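Local coordinates for protein N5-carboxyaminoimidazole ribonucleotide synthetase (Bacillus anthracis, PDB 3QFF) that probably catalyses the ATP-dependent carboxylation of aminoimidazole ribonucleotide with bicarbonate in purine biosynthesis, and binds ADP here, at residues S282-Q287 and S293-H298. Residues are numbered along the deposited sequence; the frame is centred on the assembly and turned at random.
Sequences SGHYTQ and SQFGQH
Q294 and F295, at the start of helix 294-303, reach back to the turn at G283-T286 and the start of helix 286-289. A hydrogen bond across the contact runs from Q294 N to T286 OG1, at 2.9 Å and nearly straight. T286 OG1 in turn donates to G283 O at 2.6 Å, with the donor almost in line with the carbonyl. G283 O also accepts from T286 N, the closing bond of a type I turn. One hydroxyl thus links the turn to the first turn of the next helix. T286 holds OG1 between its backbone N and carbonyl carbon (chi1 58°), where it can reach both partners.

The Q294 side chain lies along G283. Q294 OE1 is 3.7 Å from G283 CA, and the absence of a side chain there lets the amide come close. Q294 NE2 sits at the edge of the H284 ring, 3.1 Å from H284 ND1, with the amide and ring planes 70° apart. Q294 NE2 also donates to H280 O, a bond that helps to orient the amide.

F295 meets H284 rim to rim, with F295 CZ 3.7 Å from H284 CE1 and the planes 31° apart. Neither ring covers the other. One face of F295 carries CG of its neighbour Q294. M28 of helix 24-35 touches the side chains of H284 and F295, and H357 stacks on H284.

S293 packs its CB against Q287 CA at 3.8 Å. S293 OG accepts from G296 N at 3.0 Å and, weakly, from F295 N. This is a serine N-cap, a motif that starts many helices. Here it opens helix 294-303, joined through T286 to the preceding beta turn in the ATP-grasp region of the chain.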
# COMPACT_ATOMS: atom_id res chain seq x y z
N SER A 282 -13.70 0.34 10.57
CA SER A 282 -13.72 1.80 10.72
C SER A 282 -12.32 2.47 10.59
O SER A 282 -12.21 3.68 10.65
CB SER A 282 -14.44 2.21 12.02
OG SER A 282 -13.67 1.94 13.19
N GLY A 283 -11.27 1.66 10.39
CA GLY A 283 -9.91 2.14 10.16
C GLY A 283 -9.39 1.95 8.74
O GLY A 283 -8.23 2.26 8.45
N HIS A 284 -10.22 1.43 7.83
CA HIS A 284 -9.76 1.22 6.44
C HIS A 284 -9.40 2.51 5.71
O HIS A 284 -8.58 2.50 4.78
CB HIS A 284 -10.82 0.46 5.62
CG HIS A 284 -11.05 -0.95 6.07
ND1 HIS A 284 -10.20 -1.62 6.92
CD2 HIS A 284 -12.02 -1.84 5.73
CE1 HIS A 284 -10.65 -2.85 7.12
NE2 HIS A 284 -11.75 -3.01 6.40
N TYR A 285 -10.02 3.62 6.14
CA TYR A 285 -9.66 4.94 5.59
C TYR A 285 -8.15 5.21 5.65
O TYR A 285 -7.63 5.94 4.81
CB TYR A 285 -10.40 6.06 6.32
CG TYR A 285 -9.85 6.40 7.69
CD1 TYR A 285 -10.31 5.76 8.84
CD2 TYR A 285 -8.88 7.41 7.83
CE1 TYR A 285 -9.81 6.10 10.11
CE2 TYR A 285 -8.37 7.74 9.08
CZ TYR A 285 -8.84 7.09 10.21
OH TYR A 285 -8.33 7.44 11.43
N THR A 286 -7.47 4.65 6.65
CA THR A 286 -6.05 4.93 6.87
C THR A 286 -5.16 4.47 5.71
O THR A 286 -4.04 4.96 5.56
CB THR A 286 -5.50 4.25 8.14
OG1 THR A 286 -5.69 2.83 8.05
CG2 THR A 286 -6.19 4.79 9.38
N GLN A 287 -5.64 3.51 4.92
CA GLN A 287 -4.89 2.96 3.79
C GLN A 287 -4.55 4.00 2.74
O GLN A 287 -3.54 3.88 2.06
CB GLN A 287 -5.69 1.86 3.09
CG GLN A 287 -5.67 0.51 3.81
CD GLN A 287 -6.36 -0.53 2.98
OE1 GLN A 287 -7.52 -0.36 2.56
NE2 GLN A 287 -5.65 -1.61 2.70
N SER A 293 -0.93 3.05 7.27
CA SER A 293 -2.23 2.41 7.46
C SER A 293 -2.31 1.67 8.79
O SER A 293 -1.29 1.30 9.37
CB SER A 293 -2.54 1.45 6.32
OG SER A 293 -1.91 0.21 6.53
N GLN A 294 -3.53 1.43 9.28
CA GLN A 294 -3.69 0.60 10.47
C GLN A 294 -3.00 -0.76 10.33
O GLN A 294 -2.54 -1.36 11.32
CB GLN A 294 -5.17 0.43 10.83
CG GLN A 294 -5.99 -0.37 9.82
CD GLN A 294 -7.43 -0.61 10.26
OE1 GLN A 294 -7.74 -0.58 11.46
NE2 GLN A 294 -8.30 -0.90 9.30
N PHE A 295 -2.93 -1.25 9.08
CA PHE A 295 -2.29 -2.53 8.76
C PHE A 295 -0.77 -2.49 8.85
O PHE A 295 -0.15 -3.37 9.48
CB PHE A 295 -2.78 -3.07 7.39
CG PHE A 295 -4.27 -3.26 7.34
CD1 PHE A 295 -5.10 -2.34 6.70
CD2 PHE A 295 -4.84 -4.35 8.00
CE1 PHE A 295 -6.49 -2.53 6.71
CE2 PHE A 295 -6.21 -4.54 8.03
CZ PHE A 295 -7.05 -3.63 7.37
N GLY A 296 -0.16 -1.48 8.22
CA GLY A 296 1.28 -1.25 8.39
C GLY A 296 1.64 -1.03 9.85
O GLY A 296 2.70 -1.49 10.32
N GLN A 297 0.76 -0.34 10.59
CA GLN A 297 0.96 -0.10 12.03
C GLN A 297 0.91 -1.39 12.83
O GLN A 297 1.75 -1.62 13.71
CB GLN A 297 -0.05 0.91 12.60
CG GLN A 297 0.17 2.34 12.14
CD GLN A 297 1.44 2.98 12.73
OE1 GLN A 297 2.54 2.44 12.61
NE2 GLN A 297 1.27 4.14 13.36
N HIS A 298 -0.07 -2.24 12.54
CA HIS A 298 -0.25 -3.49 13.27
C HIS A 298 0.97 -4.40 13.11
O HIS A 298 1.46 -4.99 14.09
CB HIS A 298 -1.53 -4.22 12.81
CG HIS A 298 -1.80 -5.48 13.56
ND1 HIS A 298 -2.41 -5.50 14.80
CD2 HIS A 298 -1.54 -6.78 13.25
CE1 HIS A 298 -2.51 -6.75 15.22
NE2 HIS A 298 -1.97 -7.54 14.30